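Local coordinates for protein thioredoxin reductase (Streptomyces clavuligerus, PDB 4NTD) that is a flavoenzyme that forms disulfide bonds in natural products, consistent with a role in making holomycin, and carries FAD, at residues 292-296 with 297-301; 62-65 with 66-69; 146-149 with 150-153. All coordinates share one frame; numbering follows the deposited sequence. Where two conformers were deposited one is given.

How the interactions relate
From the N terminus, interaction 2 comes first, in the loop after strand 56-60, where two successive turns run along the FAD. Interaction 3 follows, turning the chain out of strand 141-144 into the short helix 151-154. Interaction 1 is last, at the end of strand 292-294 on the way to helix 305-338. Each folds a continuous run of chain on itself, so the three lie in series and none nests in or crosses another. Interactions 1 and 2 both bind FAD and probably meet through a hydrogen bond from R65 NH1 to N297 OD1, 2.9 Å. Interaction 3 stands apart, its nearest atoms about 7 Å from interaction 2.

Interaction 1 of 3, residues 292-296 with 297-301; sequences VWAVG and NVVDP. With FAD (flavin-adenine dinucleotide), chain C.
G296 turns its carbonyl back over V299 and D300 where strand 292-294 ends, in a Gly-Asn pair that probably corresponds to the Gly-Asp of thioredoxin reductases and meets the FAD pyrophosphate. N297 N donates to FAD O1P at 2.9 Å, a nearly straight bond (160°) to the flavin-side phosphate. A water extends this grip, donating to O1P and to V295 O while accepting from V298 N. G296 CA packs 3.3 Å from O1P, and a CB here would clash with that oxygen.

Behind the phosphate, G296 O accepts two backbone bonds: D300 N arrives in the carbonyl plane at 3.0 Å, whereas V299 N sits above that plane, at 3.1 Å. The N297 side chain ties the next part of the loop and also borders the bound glutathione. Its ND2 donates to D300 O at 2.9 Å, with the acceptor nearly in the amide plane, and OD1 takes a hydrogen bond from R65 NH1 while lying against FAD C5' and C3'. With an alanine here the amide is gone, and D300 O would probably be left without its ND2 mate and R65 NH1 without one of its acceptors. D300 turns its carboxylate to R302, two residues on, in a salt bridge.

Farther out, side-chain packing lays the turn against the strand. V298 has chi1 69°, which sets CG1 against the carbonyl oxygen V295 O at 3.4 Å, while L266 of helix 264-269 covers A294 and V298. V299 touches the strand with both methyls, CG1 3.7 Å from A294 CB and CG2 near A294 O.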
loop_
_atom_site.group_PDB
_atom_site.type_symbol
_atom_site.label_atom_id
_atom_site.label_comp_id
_atom_site.label_asym_id
_atom_site.label_seq_id
_atom_site.Cartn_x
_atom_site.Cartn_y
_atom_site.Cartn_z
ATOM N N VAL A 292 -3.648 4.120 18.630
ATOM C CA VAL A 292 -2.844 5.053 17.835
ATOM C C VAL A 292 -2.185 4.338 16.655
ATOM O O VAL A 292 -1.326 3.474 16.840
ATOM C CB VAL A 292 -1.759 5.733 18.698
ATOM C CG1 VAL A 292 -0.911 6.683 17.857
ATOM C CG2 VAL A 292 -2.398 6.476 19.864
ATOM N N TRP A 293 -2.606 4.708 15.445
ATOM C CA TRP A 293 -2.026 4.193 14.206
ATOM C C TRP A 293 -1.115 5.247 13.576
ATOM O O TRP A 293 -1.300 6.445 13.795
ATOM C CB TRP A 293 -3.130 3.807 13.210
ATOM C CG TRP A 293 -3.594 2.377 13.312
ATOM C CD1 TRP A 293 -3.235 1.347 12.495
ATOM C CD2 TRP A 293 -4.501 1.825 14.276
ATOM N NE1 TRP A 293 -3.857 0.187 12.888
ATOM C CE2 TRP A 293 -4.640 0.451 13.979
ATOM C CE3 TRP A 293 -5.211 2.356 15.360
ATOM C CZ2 TRP A 293 -5.457 -0.398 14.727
ATOM C CZ3 TRP A 293 -6.023 1.509 16.105
ATOM C CH2 TRP A 293 -6.137 0.148 15.784
ATOM N N ALA A 294 -0.138 4.789 12.796
ATOM C CA ALA A 294 0.755 5.677 12.050
ATOM C C ALA A 294 0.987 5.113 10.651
ATOM O O ALA A 294 1.272 3.924 10.509
ATOM C CB ALA A 294 2.076 5.839 12.781
ATOM N N VAL A 295 0.857 5.958 9.628
ATOM C CA VAL A 295 0.990 5.522 8.233
ATOM C C VAL A 295 1.758 6.523 7.375
ATOM O O VAL A 295 1.749 7.724 7.645
ATOM C CB VAL A 295 -0.385 5.270 7.567
ATOM C CG1 VAL A 295 -1.186 4.239 8.347
ATOM C CG2 VAL A 295 -1.178 6.562 7.423
ATOM N N GLY A 296 2.390 6.011 6.323
ATOM C CA GLY A 296 3.131 6.824 5.365
ATOM C C GLY A 296 4.562 7.142 5.759
ATOM O O GLY A 296 5.198 6.396 6.510
ATOM N N ASN A 297 5.062 8.264 5.242
ATOM C CA ASN A 297 6.450 8.688 5.456
ATOM C C ASN A 297 6.831 8.929 6.921
ATOM O O ASN A 297 8.019 8.925 7.242
ATOM C CB ASN A 297 6.763 9.969 4.659
ATOM C CG ASN A 297 7.263 9.714 3.237
ATOM O OD1 ASN A 297 7.264 10.637 2.424
ATOM N ND2 ASN A 297 7.719 8.496 2.936
ATOM N N VAL A 298 5.854 9.154 7.802
ATOM C CA VAL A 298 6.156 9.338 9.230
ATOM C C VAL A 298 6.770 8.074 9.850
ATOM O O VAL A 298 7.509 8.167 10.828
ATOM C CB VAL A 298 4.928 9.827 10.048
ATOM C CG1 VAL A 298 3.849 8.755 10.149
ATOM C CG2 VAL A 298 5.352 10.292 11.438
ATOM N N VAL A 299 6.481 6.906 9.272
ATOM C CA VAL A 299 7.071 5.642 9.736
ATOM C C VAL A 299 7.892 4.879 8.682
ATOM O O VAL A 299 8.583 3.923 9.028
ATOM C CB VAL A 299 6.001 4.692 10.332
ATOM C CG1 VAL A 299 5.520 5.218 11.675
ATOM C CG2 VAL A 299 4.828 4.497 9.378
ATOM N N ASP A 300 7.837 5.298 7.418
ATOM C CA ASP A 300 8.521 4.582 6.339
ATOM C C ASP A 300 9.096 5.564 5.313
ATOM O O ASP A 300 8.353 6.108 4.498
ATOM C CB ASP A 300 7.541 3.612 5.663
ATOM C CG ASP A 300 8.181 2.788 4.551
ATOM O OD1 ASP A 300 9.384 2.961 4.261
ATOM O OD2 ASP A 300 7.462 1.954 3.957
ATOM N N PRO A 301 10.428 5.775 5.328
ATOM C CA PRO A 301 11.030 6.716 4.375
ATOM C C PRO A 301 11.030 6.258 2.909
ATOM O O PRO A 301 11.339 7.058 2.024
ATOM C CB PRO A 301 12.469 6.851 4.881
ATOM C CG PRO A 301 12.750 5.553 5.554
ATOM C CD PRO A 301 11.448 5.116 6.166
HETATM P PA FAD C . 2.559 13.741 2.873
HETATM O O1A FAD C . 2.039 13.548 1.473
HETATM O O2A FAD C . 3.817 14.545 3.064
HETATM O O5B FAD C . 1.395 14.418 3.742
HETATM C C5B FAD C . 1.599 14.712 5.118
HETATM C C4B FAD C . 0.633 15.815 5.513
HETATM O O4B FAD C . 0.637 15.963 6.930
HETATM C C3B FAD C . 1.019 17.170 4.924
HETATM O O3B FAD C . -0.050 17.698 4.129
HETATM C C2B FAD C . 1.310 18.048 6.131
HETATM O O2B FAD C . 0.871 19.397 5.944
HETATM C C1B FAD C . 0.534 17.354 7.238
HETATM N N9A FAD C . 1.013 17.573 8.620
HETATM C C8A FAD C . 2.251 17.344 9.094
HETATM N N7A FAD C . 2.314 17.630 10.417
HETATM C C5A FAD C . 1.094 18.042 10.802
HETATM C C6A FAD C . 0.467 18.493 12.061
HETATM N N6A FAD C . 1.194 18.566 13.198
HETATM N N1A FAD C . -0.844 18.832 12.031
HETATM C C2A FAD C . -1.579 18.767 10.900
HETATM N N3A FAD C . -1.067 18.360 9.721
HETATM C C4A FAD C . 0.236 17.993 9.615
HETATM N N1 FAD C . 6.172 9.831 -4.684
HETATM C C2 FAD C . 5.581 9.235 -5.746
HETATM O O2 FAD C . 4.942 8.182 -5.544
HETATM N N3 FAD C . 5.662 9.731 -6.994
HETATM C C4 FAD C . 6.332 10.865 -7.268
HETATM O O4 FAD C . 6.394 11.299 -8.437
HETATM C C4X FAD C . 6.999 11.588 -6.159
HETATM N N5 FAD C . 7.698 12.736 -6.339
HETATM C C5X FAD C . 8.303 13.349 -5.286
HETATM C C6 FAD C . 9.013 14.527 -5.498
HETATM C C7 FAD C . 9.643 15.183 -4.444
HETATM C C7M FAD C . 10.409 16.458 -4.698
HETATM C C8 FAD C . 9.555 14.622 -3.072
HETATM C C8M FAD C . 10.236 15.310 -1.918
HETATM C C9 FAD C . 8.847 13.446 -2.851
HETATM C C9A FAD C . 8.215 12.782 -3.906
HETATM N N10 FAD C . 7.484 11.582 -3.708
HETATM C C10 FAD C . 6.872 10.978 -4.819
HETATM C "C1'" FAD C . 7.323 10.946 -2.394
HETATM C "C2'" FAD C . 6.054 11.488 -1.735
HETATM O "O2'" FAD C . 6.292 12.831 -1.290
HETATM C "C3'" FAD C . 5.619 10.632 -0.545
HETATM O "O3'" FAD C . 5.452 9.276 -0.974
HETATM C "C4'" FAD C . 4.306 11.100 0.084
HETATM O "O4'" FAD C . 4.316 12.512 0.321
HETATM C "C5'" FAD C . 4.045 10.403 1.414
HETATM O "O5'" FAD C . 2.673 10.578 1.761
HETATM P P FAD C . 2.220 10.851 3.277
HETATM O O1P FAD C . 2.990 9.937 4.189
HETATM O O2P FAD C . 0.712 10.857 3.293
HETATM O O3P FAD C . 2.796 12.328 3.623
HETATM O O HOH W 1 3.002 10.060 6.966
#

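Interaction 2 of 3, residues 62-65 with 66-69; sequences GAPR and NAPS. With FAD (flavin-adenine dinucleotide), chain C.
P64 and A67 meet at the ends of a type I turn, in a loop that leaves strand 56-60 of the parallel sheet in the Rossmann-type FAD-binding part and runs along the cofactor. A67 N donates to P64 O at 3.2 Å. A second type I turn follows at once, N66 to S69, closed by S69 N on N66 O. The apolar side of the first turn is slight: A67 CB comes 4.2 Å from P64 CG.

Two further backbone amides bind the cofactor. A63 N donates to the ribose hydroxyl oxygen O2B of FAD at 2.8 Å, and R65 N to the adenine-side phosphate oxygen O2A at 3.1 Å, so two amides a short way apart hold the AMP half.

Van der Waals contacts support the turn and carry the loop on to the flavin. The P68 ring rests its CD on R65 O at 3.4 Å. R65 runs out straight, its CG anti to N (chi1 175°) and the chain extended to NE, and this lays CG and NE along the C8 methyl while one guanidinium face sits over C9, offset toward the rim. N66 instead folds CG in between its own N and carbonyl carbon (chi1 62°), which brings CG and OD1 near FAD O2' and OD1 near O4' as well. Its CB lies 3.5 Å from flavin C9A and also against O2'. S69 CB reaches C6.

The guanidinium is held by polar partners: NE in a salt bridge with D143, NH1 in a hydrogen bond to an oxygen of the bound glutathione, so R65 touches both ligands.

This loop links strand 56-60 to helix 83-96; P64 packs on L87 of that helix, N66 touches P83 at its start, and D143 belongs to strand 141-144.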
loop_
_atom_site.group_PDB
_atom_site.type_symbol
_atom_site.label_atom_id
_atom_site.label_comp_id
_atom_site.label_asym_id
_atom_site.label_seq_id
_atom_site.Cartn_x
_atom_site.Cartn_y
_atom_site.Cartn_z
ATOM N N GLY A 62 -1.382 21.564 5.282
ATOM C CA GLY A 62 -1.295 22.009 3.886
ATOM C C GLY A 62 0.090 22.009 3.261
ATOM O O GLY A 62 0.371 22.824 2.381
ATOM N N ALA A 63 0.945 21.081 3.686
ATOM C CA ALA A 63 2.327 21.013 3.202
ATOM C C ALA A 63 2.709 19.607 2.723
ATOM O O ALA A 63 3.530 18.939 3.351
ATOM C CB ALA A 63 3.278 21.481 4.296
ATOM N N PRO A 64 2.121 19.157 1.597
ATOM C CA PRO A 64 2.511 17.861 1.024
ATOM C C PRO A 64 3.996 17.826 0.676
ATOM O O PRO A 64 4.522 18.793 0.126
ATOM C CB PRO A 64 1.675 17.745 -0.256
ATOM C CG PRO A 64 0.840 18.963 -0.359
ATOM C CD PRO A 64 1.109 19.867 0.798
ATOM N N ARG A 65 4.658 16.718 0.994
ATOM C CA ARG A 65 6.098 16.601 0.782
ATOM C C ARG A 65 6.498 16.807 -0.684
ATOM O O ARG A 65 7.530 17.418 -0.965
ATOM C CB ARG A 65 6.597 15.246 1.288
ATOM C CG ARG A 65 8.062 14.983 1.003
ATOM C CD ARG A 65 8.523 13.665 1.589
ATOM N NE ARG A 65 9.927 13.422 1.266
ATOM C CZ ARG A 65 10.469 12.229 1.026
ATOM N NH1 ARG A 65 9.736 11.118 1.055
ATOM N NH2 ARG A 65 11.765 12.147 0.745
ATOM N N ASN A 66 5.679 16.312 -1.610
ATOM C CA ASN A 66 6.003 16.392 -3.040
ATOM C C ASN A 66 5.391 17.591 -3.776
ATOM O O ASN A 66 5.370 17.622 -5.007
ATOM C CB ASN A 66 5.645 15.080 -3.754
ATOM C CG ASN A 66 4.164 14.756 -3.697
ATOM O OD1 ASN A 66 3.494 15.029 -2.701
ATOM N ND2 ASN A 66 3.649 14.149 -4.762
ATOM N N ALA A 67 4.933 18.591 -3.023
ATOM C CA ALA A 67 4.396 19.825 -3.606
ATOM C C ALA A 67 5.350 20.516 -4.593
ATOM O O ALA A 67 4.892 21.090 -5.581
ATOM C CB ALA A 67 3.983 20.795 -2.506
ATOM N N PRO A 68 6.675 20.471 -4.335
ATOM C CA PRO A 68 7.631 21.075 -5.280
ATOM C C PRO A 68 7.701 20.454 -6.687
ATOM O O PRO A 68 8.186 21.110 -7.612
ATOM C CB PRO A 68 8.981 20.897 -4.571
ATOM C CG PRO A 68 8.644 20.800 -3.128
ATOM C CD PRO A 68 7.344 20.059 -3.085
ATOM N N SER A 69 7.222 19.219 -6.829
ATOM C CA SER A 69 7.212 18.513 -8.109
ATOM C C SER A 69 5.853 18.661 -8.787
ATOM O O SER A 69 4.826 18.331 -8.195
ATOM C CB SER A 69 7.509 17.031 -7.879
ATOM O OG SER A 69 7.611 16.331 -9.108
HETATM P PA FAD C . 2.559 13.741 2.873
HETATM O O1A FAD C . 2.039 13.548 1.473
HETATM O O2A FAD C . 3.817 14.545 3.064
HETATM O O5B FAD C . 1.395 14.418 3.742
HETATM C C5B FAD C . 1.599 14.712 5.118
HETATM C C4B FAD C . 0.633 15.815 5.513
HETATM O O4B FAD C . 0.637 15.963 6.930
HETATM C C3B FAD C . 1.019 17.170 4.924
HETATM O O3B FAD C . -0.050 17.698 4.129
HETATM C C2B FAD C . 1.310 18.048 6.131
HETATM O O2B FAD C . 0.871 19.397 5.944
HETATM C C1B FAD C . 0.534 17.354 7.238
HETATM N N9A FAD C . 1.013 17.573 8.620
HETATM C C8A FAD C . 2.251 17.344 9.094
HETATM N N7A FAD C . 2.314 17.630 10.417
HETATM C C5A FAD C . 1.094 18.042 10.802
HETATM C C6A FAD C . 0.467 18.493 12.061
HETATM N N6A FAD C . 1.194 18.566 13.198
HETATM N N1A FAD C . -0.844 18.832 12.031
HETATM C C2A FAD C . -1.579 18.767 10.900
HETATM N N3A FAD C . -1.067 18.360 9.721
HETATM C C4A FAD C . 0.236 17.993 9.615
HETATM N N1 FAD C . 6.172 9.831 -4.684
HETATM C C2 FAD C . 5.581 9.235 -5.746
HETATM O O2 FAD C . 4.942 8.182 -5.544
HETATM N N3 FAD C . 5.662 9.731 -6.994
HETATM C C4 FAD C . 6.332 10.865 -7.268
HETATM O O4 FAD C . 6.394 11.299 -8.437
HETATM C C4X FAD C . 6.999 11.588 -6.159
HETATM N N5 FAD C . 7.698 12.736 -6.339
HETATM C C5X FAD C . 8.303 13.349 -5.286
HETATM C C6 FAD C . 9.013 14.527 -5.498
HETATM C C7 FAD C . 9.643 15.183 -4.444
HETATM C C7M FAD C . 10.409 16.458 -4.698
HETATM C C8 FAD C . 9.555 14.622 -3.072
HETATM C C8M FAD C . 10.236 15.310 -1.918
HETATM C C9 FAD C . 8.847 13.446 -2.851
HETATM C C9A FAD C . 8.215 12.782 -3.906
HETATM N N10 FAD C . 7.484 11.582 -3.708
HETATM C C10 FAD C . 6.872 10.978 -4.819
HETATM C "C1'" FAD C . 7.323 10.946 -2.394
HETATM C "C2'" FAD C . 6.054 11.488 -1.735
HETATM O "O2'" FAD C . 6.292 12.831 -1.290
HETATM C "C3'" FAD C . 5.619 10.632 -0.545
HETATM O "O3'" FAD C . 5.452 9.276 -0.974
HETATM C "C4'" FAD C . 4.306 11.100 0.084
HETATM O "O4'" FAD C . 4.316 12.512 0.321
HETATM C "C5'" FAD C . 4.045 10.403 1.414
HETATM O "O5'" FAD C . 2.673 10.578 1.761
HETATM P P FAD C . 2.220 10.851 3.277
HETATM O O1P FAD C . 2.990 9.937 4.189
HETATM O O2P FAD C . 0.712 10.857 3.293
HETATM O O3P FAD C . 2.796 12.328 3.623
#

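Interaction 3 of 3, residues 146-149 with 150-153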
loop_
_atom_site.group_PDB
_atom_site.type_symbol
_atom_site.label_atom_id
_atom_site.label_comp_id
_atom_site.label_asym_id
_atom_site.label_seq_id
_atom_site.Cartn_x
_atom_site.Cartn_y
_atom_site.Cartn_z
ATOM N N PRO A 146 21.047 20.154 1.932
ATOM C CA PRO A 146 22.341 20.782 2.205
ATOM C C PRO A 146 22.316 22.286 1.947
ATOM O O PRO A 146 21.687 22.741 0.990
ATOM C CB PRO A 146 23.302 20.072 1.241
ATOM C CG PRO A 146 22.446 19.464 0.189
ATOM C CD PRO A 146 21.105 19.205 0.804
ATOM N N ASP A 147 22.997 23.041 2.805
ATOM C CA ASP A 147 23.016 24.498 2.712
ATOM C C ASP A 147 24.031 24.947 1.659
ATOM O O ASP A 147 25.124 25.421 1.983
ATOM C CB ASP A 147 23.324 25.111 4.086
ATOM C CG ASP A 147 23.137 26.622 4.118
ATOM O OD1 ASP A 147 22.425 27.172 3.249
ATOM O OD2 ASP A 147 23.701 27.261 5.029
ATOM N N ILE A 148 23.648 24.778 0.396
ATOM C CA ILE A 148 24.461 25.168 -0.752
ATOM C C ILE A 148 23.596 26.064 -1.640
ATOM O O ILE A 148 22.459 25.705 -1.944
ATOM C CB ILE A 148 24.927 23.931 -1.551
ATOM C CG1 ILE A 148 25.914 23.106 -0.715
ATOM C CG2 ILE A 148 25.564 24.346 -2.872
ATOM C CD1 ILE A 148 26.190 21.721 -1.262
ATOM N N PRO A 149 24.120 27.235 -2.048
ATOM C CA PRO A 149 23.332 28.137 -2.892
ATOM C C PRO A 149 22.751 27.461 -4.135
ATOM O O PRO A 149 23.467 26.760 -4.853
ATOM C CB PRO A 149 24.341 29.219 -3.288
ATOM C CG PRO A 149 25.309 29.249 -2.162
ATOM C CD PRO A 149 25.411 27.836 -1.663
ATOM N N GLY A 150 21.454 27.669 -4.359
ATOM C CA GLY A 150 20.744 27.081 -5.492
ATOM C C GLY A 150 19.903 25.866 -5.134
ATOM O O GLY A 150 18.924 25.573 -5.818
ATOM N N VAL A 151 20.273 25.160 -4.067
ATOM C CA VAL A 151 19.609 23.902 -3.701
ATOM C C VAL A 151 18.129 24.110 -3.360
ATOM O O VAL A 151 17.269 23.393 -3.875
ATOM C CB VAL A 151 20.350 23.190 -2.543
ATOM C CG1 VAL A 151 19.510 22.068 -1.946
ATOM C CG2 VAL A 151 21.687 22.651 -3.035
ATOM N N ARG A 152 17.837 25.088 -2.503
ATOM C CA ARG A 152 16.451 25.400 -2.129
ATOM C C ARG A 152 15.601 25.807 -3.328
ATOM O O ARG A 152 14.461 25.357 -3.469
ATOM C CB ARG A 152 16.394 26.528 -1.089
ATOM C CG ARG A 152 16.433 26.066 0.357
ATOM C CD ARG A 152 15.799 27.089 1.291
ATOM N NE ARG A 152 16.430 28.408 1.192
ATOM C CZ ARG A 152 15.944 29.458 0.522
ATOM N NH1 ARG A 152 14.790 29.391 -0.140
ATOM N NH2 ARG A 152 16.626 30.598 0.516
ATOM N N GLU A 153 16.169 26.658 -4.182
ATOM C CA GLU A 153 15.446 27.205 -5.319
ATOM C C GLU A 153 15.072 26.122 -6.337
ATOM O O GLU A 153 13.986 26.160 -6.918
ATOM C CB GLU A 153 16.275 28.313 -5.982
ATOM C CG GLU A 153 16.425 29.575 -5.134
ATOM C CD GLU A 153 17.551 29.498 -4.117
ATOM O OE1 GLU A 153 18.227 28.449 -4.038
ATOM O OE2 GLU A 153 17.757 30.493 -3.391
HETATM O O HOH W 2 19.903 26.551 -0.855
#
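V151 sets CG1 anti to its backbone N (chi1 167°), which brings CG2 round beside that N and against I148, 3.8 Å from its CB and 3.3 Å from its carbonyl O. CG1 takes the other side, near P146, 3.7 Å from O and 4.3 Å from the ring CD. One valine thus fills the bend between the proline and the isoleucine.

The same I148 O accepts from V151 N at 3.1 Å, a nearly straight bond (163°) that closes a type II turn. A water also donates to I148 O and accepts from R152 N, so the carbonyl serves the first two amides of the helix, one directly and one through the water. At the third corner of the turn G150 has phi 102°, where a CB would jam against P149 O. One step back, a weak bond from I148 N to P146 O closes an inverse gamma turn around D147.

P149 lies on R229 and V151 on L230, both of strand 227-233, and P149 shares a backbone bond with L230. The arrangement is a Pro-Gly type II turn running into a helix, with G150 as N-cap of helix 151-154.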